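Local coordinates for protein alpha-1,2-mannosidase (Bacteroides thetaiotaomicron, PDB 2WW2) that hydrolyses alpha-mannosidic linkages with inversion of configuration, as a calcium-dependent glycoside hydrolase of family GH92 from a human gut symbiont, at residues A[16-21]-A[55-60]; A[28-33]-A[40-45]; A[98-103]-A[110-115]. All blocks are in the same frame, centred on the assembly; numbering follows the deposited sequence.

Contact 1 (A[16-21]-A[55-60]); sequences GTESTF and TYTDSL. With NA (sodium ion), chain F.
A single water joins the two backbones: it accepts a hydrogen bond from Tyr56 N at 2.8 Å and donates one to Thr17 O at 2.9 Å, so the polar link between the segments runs through water, with no direct hydrogen bond. Beside this bridge, the methyl CG2 of Thr17 packs against Tyr56 CB at 3.6 Å and lies obliquely to the near end of the ring, the two side chains crossing at about a right angle. With Thr17 OG1 anti to the backbone N (chi1 -166°), the methyl is turned to the tyrosine while the hydroxyl bonds to Thr28 O. Glu18 reaches across with an extended chain. Its CD comes within 3.7 Å of Tyr56 CD2, the carboxylate tilted 38° from the ring plane, and OE2 touches Thr57 CG2 at 3.6 Å. The other oxygen, OE1, is hydrogen-bonded to Ser619, a bond that would steady the carboxylate beside the tyrosine. Tyr56 also stacks with His102. Ser19 O binds a sodium ion at 2.3 Å, together with Tyr622, Gly624, Asp627 and two waters. Two type I beta turns, Gly16 to Ser19 and Thr55 to Asp58, pack together within the N-terminal family region, the first leading into a metal site completed by residues of the catalytic region.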
loop_
_atom_site.group_PDB
_atom_site.type_symbol
_atom_site.label_atom_id
_atom_site.label_comp_id
_atom_site.label_asym_id
_atom_site.label_seq_id
_atom_site.Cartn_x
_atom_site.Cartn_y
_atom_site.Cartn_z
ATOM N N GLY A 16 10.337 -24.279 0.352
ATOM C CA GLY A 16 9.503 -23.348 1.129
ATOM C C GLY A 16 9.836 -23.311 2.627
ATOM O O GLY A 16 9.119 -22.690 3.417
ATOM N N THR A 17 10.924 -23.958 3.038
ATOM C CA THR A 17 11.321 -23.895 4.452
ATOM C C THR A 17 11.514 -22.438 4.946
ATOM O O THR A 17 11.367 -22.145 6.141
ATOM C CB THR A 17 12.571 -24.759 4.753
ATOM O OG1 THR A 17 12.709 -24.917 6.165
ATOM C CG2 THR A 17 13.858 -24.123 4.184
ATOM N N GLU A 18 11.848 -21.524 4.036
ATOM C CA GLU A 18 11.956 -20.097 4.384
ATOM C C GLU A 18 10.735 -19.294 3.902
ATOM O O GLU A 18 10.712 -18.061 4.012
ATOM C CB GLU A 18 13.216 -19.482 3.768
ATOM C CG GLU A 18 14.531 -20.053 4.291
ATOM C CD GLU A 18 15.735 -19.287 3.749
ATOM O OE1 GLU A 18 16.173 -19.568 2.617
ATOM O OE2 GLU A 18 16.252 -18.402 4.456
ATOM N N SER A 19 9.732 -19.997 3.381
ATOM C CA SER A 19 8.568 -19.378 2.730
ATOM C C SER A 19 7.366 -19.171 3.616
ATOM O O SER A 19 6.325 -18.703 3.140
ATOM C CB SER A 19 8.087 -20.269 1.584
ATOM O OG SER A 19 8.808 -19.992 0.429
ATOM N N THR A 20 7.476 -19.532 4.889
ATOM C CA THR A 20 6.297 -19.549 5.724
ATOM C C THR A 20 6.309 -18.425 6.746
ATOM O O THR A 20 7.346 -18.069 7.306
ATOM C CB THR A 20 6.119 -20.906 6.427
ATOM O OG1 THR A 20 6.916 -20.916 7.622
ATOM C CG2 THR A 20 6.548 -22.049 5.480
ATOM N N PHE A 21 5.130 -17.869 6.976
ATOM C CA PHE A 21 4.950 -16.824 7.970
ATOM C C PHE A 21 4.992 -17.441 9.379
ATOM O O PHE A 21 4.352 -18.463 9.649
ATOM C CB PHE A 21 3.619 -16.123 7.702
ATOM C CG PHE A 21 3.316 -15.005 8.638
ATOM C CD1 PHE A 21 4.235 -13.995 8.857
ATOM C CD2 PHE A 21 2.085 -14.945 9.280
ATOM C CE1 PHE A 21 3.942 -12.948 9.728
ATOM C CE2 PHE A 21 1.786 -13.904 10.142
ATOM C CZ PHE A 21 2.710 -12.904 10.365
ATOM N N THR A 55 14.622 -24.580 11.875
ATOM C CA THR A 55 14.677 -23.254 11.284
ATOM C C THR A 55 15.896 -23.213 10.367
ATOM O O THR A 55 17.033 -23.387 10.817
ATOM C CB THR A 55 14.745 -22.195 12.413
ATOM O OG1 THR A 55 13.492 -22.199 13.109
ATOM C CG2 THR A 55 15.038 -20.792 11.878
ATOM N N TYR A 56 15.648 -23.029 9.074
ATOM C CA TYR A 56 16.696 -23.121 8.075
ATOM C C TYR A 56 17.860 -22.166 8.361
ATOM O O TYR A 56 19.012 -22.505 8.102
ATOM C CB TYR A 56 16.126 -22.862 6.683
ATOM C CG TYR A 56 17.125 -23.112 5.587
ATOM C CD1 TYR A 56 17.390 -24.407 5.140
ATOM C CD2 TYR A 56 17.828 -22.056 5.014
ATOM C CE1 TYR A 56 18.305 -24.632 4.144
ATOM C CE2 TYR A 56 18.750 -22.276 4.013
ATOM C CZ TYR A 56 18.993 -23.563 3.582
ATOM O OH TYR A 56 19.924 -23.773 2.576
ATOM N N THR A 57 17.576 -20.987 8.906
ATOM C CA THR A 57 18.645 -20.020 9.159
ATOM C C THR A 57 19.436 -20.318 10.450
ATOM O O THR A 57 20.423 -19.648 10.736
ATOM C CB THR A 57 18.111 -18.566 9.207
ATOM O OG1 THR A 57 17.020 -18.503 10.128
ATOM C CG2 THR A 57 17.627 -18.110 7.816
ATOM N N ASP A 58 18.998 -21.299 11.241
ATOM C CA ASP A 58 19.729 -21.639 12.459
ATOM C C ASP A 58 20.779 -22.696 12.128
ATOM O O ASP A 58 20.541 -23.570 11.293
ATOM C CB ASP A 58 18.777 -22.049 13.596
ATOM C CG ASP A 58 18.042 -20.834 14.193
ATOM O OD1 ASP A 58 18.561 -19.700 14.102
ATOM O OD2 ASP A 58 16.947 -20.976 14.746
ATOM N N SER A 59 21.958 -22.575 12.720
ATOM C CA SER A 59 23.086 -23.401 12.315
ATOM C C SER A 59 23.575 -24.347 13.414
ATOM O O SER A 59 24.693 -24.879 13.330
ATOM C CB SER A 59 24.238 -22.489 11.865
ATOM O OG SER A 59 24.665 -21.656 12.954
ATOM N N LEU A 60 22.749 -24.545 14.441
ATOM C CA LEU A 60 23.114 -25.387 15.577
ATOM C C LEU A 60 22.050 -26.469 15.726
ATOM O O LEU A 60 20.863 -26.161 15.845
ATOM C CB LEU A 60 23.191 -24.568 16.862
ATOM C CG LEU A 60 24.242 -23.434 16.884
ATOM C CD1 LEU A 60 24.084 -22.581 18.151
ATOM C CD2 LEU A 60 25.647 -24.015 16.808
HETATM NA NA NA F . 4.949 -17.899 1.423
HETATM O O HOH W 1 12.958 -23.038 8.354
HETATM O O HOH W 2 4.011 -16.831 3.492
HETATM O O HOH W 3 6.468 -16.128 0.832
#

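Contact 2 (A[28-33]-A[40-45])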
loop_
_atom_site.group_PDB
_atom_site.type_symbol
_atom_site.label_atom_id
_atom_site.label_comp_id
_atom_site.label_asym_id
_atom_site.label_seq_id
_atom_site.Cartn_x
_atom_site.Cartn_y
_atom_site.Cartn_z
ATOM N N THR A 28 7.830 -26.255 8.539
ATOM C CA THR A 28 9.029 -25.976 7.763
ATOM C C THR A 28 10.065 -27.075 7.889
ATOM O O THR A 28 11.224 -26.851 7.528
ATOM C CB THR A 28 9.696 -24.630 8.172
ATOM O OG1 THR A 28 10.143 -24.710 9.530
ATOM C CG2 THR A 28 8.716 -23.431 8.022
ATOM N N TYR A 29 9.681 -28.262 8.362
ATOM C CA TYR A 29 10.719 -29.278 8.618
ATOM C C TYR A 29 10.862 -30.335 7.522
ATOM O O TYR A 29 9.884 -30.757 6.921
ATOM C CB TYR A 29 10.578 -29.930 10.009
ATOM C CG TYR A 29 9.343 -30.792 10.259
ATOM C CD1 TYR A 29 9.337 -32.154 9.949
ATOM C CD2 TYR A 29 8.199 -30.244 10.832
ATOM C CE1 TYR A 29 8.215 -32.963 10.228
ATOM C CE2 TYR A 29 7.071 -31.031 11.113
ATOM C CZ TYR A 29 7.091 -32.385 10.808
ATOM O OH TYR A 29 5.987 -33.175 11.077
ATOM N N PRO A 30 12.105 -30.779 7.280
ATOM C CA PRO A 30 12.354 -31.729 6.185
ATOM C C PRO A 30 12.020 -33.171 6.600
ATOM O O PRO A 30 12.903 -33.946 6.940
ATOM C CB PRO A 30 13.851 -31.567 5.909
ATOM C CG PRO A 30 14.428 -31.156 7.284
ATOM C CD PRO A 30 13.338 -30.324 7.947
ATOM N N ALA A 31 10.739 -33.516 6.594
ATOM C CA ALA A 31 10.272 -34.790 7.136
ATOM C C ALA A 31 10.875 -36.012 6.426
ATOM O O ALA A 31 10.781 -36.167 5.194
ATOM C CB ALA A 31 8.760 -34.846 7.072
ATOM N N VAL A 32 11.483 -36.880 7.220
ATOM C CA VAL A 32 11.932 -38.190 6.757
ATOM C C VAL A 32 10.823 -39.187 7.111
ATOM O O VAL A 32 10.430 -39.329 8.285
ATOM C CB VAL A 32 13.233 -38.585 7.444
ATOM C CG1 VAL A 32 13.678 -40.007 7.010
ATOM C CG2 VAL A 32 14.319 -37.554 7.122
ATOM N N ALA A 33 10.274 -39.858 6.100
ATOM C CA ALA A 33 9.066 -40.641 6.342
ATOM C C ALA A 33 8.807 -41.599 5.191
ATOM O O ALA A 33 9.533 -41.596 4.206
ATOM C CB ALA A 33 7.842 -39.687 6.483
ATOM N N PHE A 40 7.085 -39.682 11.982
ATOM C CA PHE A 40 8.032 -38.976 11.085
ATOM C C PHE A 40 9.305 -38.705 11.848
ATOM O O PHE A 40 9.305 -38.717 13.090
ATOM C CB PHE A 40 7.514 -37.621 10.619
ATOM C CG PHE A 40 6.274 -37.670 9.731
ATOM C CD1 PHE A 40 5.848 -38.862 9.151
ATOM C CD2 PHE A 40 5.568 -36.487 9.464
ATOM C CE1 PHE A 40 4.715 -38.905 8.326
ATOM C CE2 PHE A 40 4.420 -36.500 8.632
ATOM C CZ PHE A 40 3.992 -37.700 8.073
ATOM N N TRP A 41 10.381 -38.413 11.115
ATOM C CA TRP A 41 11.660 -38.074 11.739
ATOM C C TRP A 41 12.157 -36.757 11.144
ATOM O O TRP A 41 11.915 -36.478 9.962
ATOM C CB TRP A 41 12.690 -39.222 11.565
ATOM C CG TRP A 41 12.341 -40.367 12.501
ATOM C CD1 TRP A 41 11.384 -41.340 12.303
ATOM C CD2 TRP A 41 12.876 -40.584 13.810
ATOM N NE1 TRP A 41 11.314 -42.155 13.426
ATOM C CE2 TRP A 41 12.214 -41.705 14.358
ATOM C CE3 TRP A 41 13.857 -39.933 14.576
ATOM C CZ2 TRP A 41 12.523 -42.208 15.625
ATOM C CZ3 TRP A 41 14.152 -40.432 15.840
ATOM C CH2 TRP A 41 13.490 -41.554 16.345
ATOM N N SER A 42 12.821 -35.937 11.960
ATOM C CA SER A 42 13.375 -34.659 11.458
ATOM C C SER A 42 14.554 -34.190 12.301
ATOM O O SER A 42 14.564 -34.385 13.505
ATOM C CB SER A 42 12.266 -33.582 11.556
ATOM O OG SER A 42 12.717 -32.278 11.184
ATOM N N PRO A 43 15.503 -33.483 11.682
ATOM C CA PRO A 43 16.457 -32.704 12.449
ATOM C C PRO A 43 15.743 -31.633 13.275
ATOM O O PRO A 43 14.663 -31.118 12.877
ATOM C CB PRO A 43 17.321 -32.018 11.364
ATOM C CG PRO A 43 16.408 -31.974 10.143
ATOM C CD PRO A 43 15.645 -33.277 10.228
ATOM N N GLN A 44 16.340 -31.304 14.409
ATOM C CA GLN A 44 15.777 -30.291 15.307
ATOM C C GLN A 44 16.837 -29.220 15.623
ATOM O O GLN A 44 17.921 -29.539 16.135
ATOM C CB GLN A 44 15.292 -30.942 16.607
ATOM C CG GLN A 44 14.870 -29.921 17.685
ATOM C CD GLN A 44 14.658 -30.587 19.036
ATOM O OE1 GLN A 44 14.723 -31.813 19.146
ATOM N NE2 GLN A 44 14.401 -29.783 20.069
ATOM N N THR A 45 16.523 -27.964 15.310
ATOM C CA THR A 45 17.384 -26.838 15.699
ATOM C C THR A 45 16.772 -26.034 16.846
ATOM O O THR A 45 17.496 -25.409 17.630
ATOM C CB THR A 45 17.654 -25.870 14.514
ATOM O OG1 THR A 45 16.428 -25.295 14.071
ATOM C CG2 THR A 45 18.257 -26.617 13.348
#
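Ala33 CB sits 3.4 Å from Phe40 CD1, approaching the ring obliquely, while Ala31 CB lies near the other ortho carbon, CD2. The ring is met at its edge, in plane, by Tyr29 OH, 3.7 Å from Phe40 CD2; the two aromatic side chains cross at about a right angle, and the hydroxyl itself is hydrogen-bonded to Gln69 O. Phe297, edge-to-face, and Arg299, through a cation-pi contact, add to the surroundings of Phe40. Farther along, the ring corners Pro30 CG and Pro43 CG meet at 3.6 Å. Pro30 is the centre of an inverse gamma turn, after which the chain comes alongside strand 40-44 and forms a single antiparallel bridge, Val32 with Trp41, a hydrogen-bonded pair. Strand 40-44 pairs in turn with strand 60-67, so the loop 28-33 borders the beta structure of the N-terminal region. Val32 N donates to Trp41 O at 2.8 Å, nearly straight at 170°, and Trp41 N returns a bond to Val32 O at 3.0 Å, more bent at 153°. At the polar edge, Ser42 OG lies 3.4 Å from Tyr29 CB. A chi1 of 176° swings this Ser42 OG back to Pro43 O, to which it donates at 2.8 Å.

Contact 3 (A[98-103]-A[110-115]). With NA (sodium ion), chain E.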
loop_
_atom_site.group_PDB
_atom_site.type_symbol
_atom_site.label_atom_id
_atom_site.label_comp_id
_atom_site.label_asym_id
_atom_site.label_seq_id
_atom_site.Cartn_x
_atom_site.Cartn_y
_atom_site.Cartn_z
ATOM N N VAL A 98 25.033 -28.260 18.307
ATOM C CA VAL A 98 26.199 -28.670 17.559
ATOM C C VAL A 98 26.170 -28.013 16.184
ATOM O O VAL A 98 25.202 -28.195 15.431
ATOM C CB VAL A 98 26.236 -30.195 17.388
ATOM C CG1 VAL A 98 27.540 -30.612 16.690
ATOM C CG2 VAL A 98 26.092 -30.883 18.746
ATOM N N PRO A 99 27.220 -27.243 15.859
ATOM C CA PRO A 99 27.220 -26.487 14.606
ATOM C C PRO A 99 27.348 -27.379 13.361
ATOM O O PRO A 99 28.108 -28.357 13.369
ATOM C CB PRO A 99 28.431 -25.530 14.733
ATOM C CG PRO A 99 29.185 -25.940 15.967
ATOM C CD PRO A 99 28.359 -26.940 16.747
ATOM N N PHE A 100 26.617 -27.014 12.311
ATOM C CA PHE A 100 26.663 -27.715 11.022
ATOM C C PHE A 100 26.427 -26.707 9.896
ATOM O O PHE A 100 25.879 -25.622 10.120
ATOM C CB PHE A 100 25.604 -28.834 10.954
ATOM C CG PHE A 100 24.190 -28.332 10.849
ATOM C CD1 PHE A 100 23.545 -28.295 9.614
ATOM C CD2 PHE A 100 23.500 -27.909 11.983
ATOM C CE1 PHE A 100 22.241 -27.805 9.499
ATOM C CE2 PHE A 100 22.200 -27.426 11.888
ATOM C CZ PHE A 100 21.557 -27.398 10.646
ATOM N N SER A 101 26.823 -27.081 8.688
ATOM C CA SER A 101 26.598 -26.250 7.503
ATOM C C SER A 101 25.616 -26.941 6.578
ATOM O O SER A 101 25.656 -28.175 6.433
ATOM C CB SER A 101 27.927 -26.059 6.766
ATOM O OG SER A 101 27.701 -25.466 5.511
ATOM N N HIS A 102 24.716 -26.171 5.961
ATOM C CA HIS A 102 23.816 -26.760 4.973
ATOM C C HIS A 102 24.615 -27.340 3.804
ATOM O O HIS A 102 24.095 -28.149 3.056
ATOM C CB HIS A 102 22.793 -25.736 4.456
ATOM C CG HIS A 102 21.809 -25.281 5.495
ATOM N ND1 HIS A 102 20.878 -26.127 6.060
ATOM C CD2 HIS A 102 21.589 -24.061 6.045
ATOM C CE1 HIS A 102 20.143 -25.459 6.930
ATOM N NE2 HIS A 102 20.557 -24.203 6.945
ATOM N N GLN A 103 25.878 -26.941 3.643
ATOM C CA GLN A 103 26.691 -27.495 2.550
ATOM C C GLN A 103 26.970 -28.976 2.797
ATOM O O GLN A 103 27.283 -29.731 1.863
ATOM C CB GLN A 103 28.035 -26.773 2.416
ATOM C CG GLN A 103 27.970 -25.479 1.655
ATOM C CD GLN A 103 29.335 -24.842 1.534
ATOM O OE1 GLN A 103 29.853 -24.287 2.499
ATOM N NE2 GLN A 103 29.930 -24.926 0.349
ATOM N N TYR A 110 13.589 -40.084 2.002
ATOM C CA TYR A 110 13.943 -41.450 2.356
ATOM C C TYR A 110 15.228 -41.514 3.195
ATOM O O TYR A 110 15.634 -42.584 3.616
ATOM C CB TYR A 110 14.108 -42.308 1.075
ATOM C CG TYR A 110 15.153 -41.756 0.142
ATOM C CD1 TYR A 110 16.498 -42.102 0.291
ATOM C CD2 TYR A 110 14.809 -40.875 -0.881
ATOM C CE1 TYR A 110 17.470 -41.573 -0.562
ATOM C CE2 TYR A 110 15.766 -40.342 -1.722
ATOM C CZ TYR A 110 17.090 -40.699 -1.571
ATOM O OH TYR A 110 18.044 -40.144 -2.420
ATOM N N ASN A 111 15.854 -40.360 3.422
ATOM C CA ASN A 111 17.081 -40.269 4.189
ATOM C C ASN A 111 17.485 -38.814 4.419
ATOM O O ASN A 111 17.522 -38.019 3.499
ATOM C CB ASN A 111 18.246 -40.984 3.457
ATOM C CG ASN A 111 19.511 -41.053 4.307
ATOM O OD1 ASN A 111 19.660 -41.951 5.146
ATOM N ND2 ASN A 111 20.423 -40.119 4.096
ATOM N N TYR A 112 17.810 -38.478 5.659
ATOM C CA TYR A 112 18.428 -37.208 5.972
ATOM C C TYR A 112 19.844 -37.471 6.477
ATOM O O TYR A 112 20.045 -38.275 7.398
ATOM C CB TYR A 112 17.612 -36.483 7.048
ATOM C CG TYR A 112 18.229 -35.155 7.472
ATOM C CD1 TYR A 112 17.836 -33.956 6.877
ATOM C CD2 TYR A 112 19.210 -35.109 8.458
ATOM C CE1 TYR A 112 18.411 -32.726 7.259
ATOM C CE2 TYR A 112 19.783 -33.890 8.862
ATOM C CZ TYR A 112 19.374 -32.713 8.264
ATOM O OH TYR A 112 19.945 -31.532 8.656
ATOM N N SER A 113 20.829 -36.814 5.860
ATOM C CA SER A 113 22.228 -37.000 6.247
ATOM C C SER A 113 22.841 -35.619 6.543
ATOM O O SER A 113 22.563 -34.646 5.839
ATOM C CB SER A 113 22.998 -37.701 5.121
ATOM O OG SER A 113 24.387 -37.812 5.422
ATOM N N VAL A 114 23.634 -35.524 7.602
ATOM C CA VAL A 114 24.331 -34.270 7.909
ATOM C C VAL A 114 25.695 -34.598 8.508
ATOM O O VAL A 114 25.849 -35.606 9.217
ATOM C CB VAL A 114 23.493 -33.373 8.846
ATOM C CG1 VAL A 114 23.310 -34.053 10.216
ATOM C CG2 VAL A 114 24.121 -31.984 9.010
ATOM N N THR A 115 26.692 -33.779 8.193
ATOM C CA THR A 115 28.003 -33.896 8.827
ATOM C C THR A 115 28.244 -32.603 9.576
ATOM O O THR A 115 28.149 -31.499 9.002
ATOM C CB THR A 115 29.095 -34.118 7.782
ATOM O OG1 THR A 115 28.757 -35.279 7.020
ATOM C CG2 THR A 115 30.483 -34.298 8.435
HETATM NA NA NA E . 22.758 -29.176 1.444
HETATM O O HOH W 4 28.982 -28.976 8.732
HETATM O O HOH W 5 24.715 -29.844 0.247
HETATM O O HOH W 6 20.654 -28.726 2.536
HETATM O O HOH W 7 21.500 -30.036 -0.473
HETATM O O HOH W 8 22.462 -26.842 0.546
#
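Phe100 and Val114 carry the apolar contact, the methyl CG2 of Val114 lying 3.8 Å from Phe100 CD1 and oblique to the ring. The valine's chi1 of 65° tucks CG1 between N and the carbonyl carbon and sends CG2 out to the phenylalanine. A similar torsion in Phe100 (chi1 71°) sets its ring above its own backbone with CD1 toward Val114, and the two side chains cross at about a right angle. The ring is met in plane, at its edge, by the carbonyl oxygen of Val98. Tyr112 OH comes only loosely near Phe100 CE1, at 4.5 Å; its hydrogen bond is to Glu105. Strands 98-108 and 111-116 form a beta hairpin, but toward its open end, where Phe100 meets Val114 and Thr115, no direct hydrogen bond joins the segments, and the parts 98-101 and 111-115 run at 107°. A water takes over, accepting from Ser101 N at 2.9 Å and donating to Thr115 O at 2.7 Å. Past Ser101 the chain turns a corner, and Ser101 OG accepts from Gln103 N at 3.0 Å in an ST turn. Here His102 O binds a sodium ion at 2.3 Å, alongside Glu105 O and four waters. The imidazole NE2 bonds to Tyr56 O.

How the contacts relate
Contact 2 is wholly buried and the most extensive of the three; contact 1 is only partly buried, and contact 3 is small, though its touching residues are mostly buried. Direct backbone pairing occurs in contact 2 alone, whereas contacts 1 and 3 each rely on a bridging water and each place a carbonyl oxygen on a separate sodium ion. The three adjoin: Thr55 N probably bonds to Thr45 OG1 between contacts 1 and 2, and Ser59 O to Phe100 N between contacts 1 and 3. Tyr112 of contact 3 packs on Val32 and Pro43 of contact 2. Residues 55-60 also reach Gln722 of a second copy of the protein in the crystal.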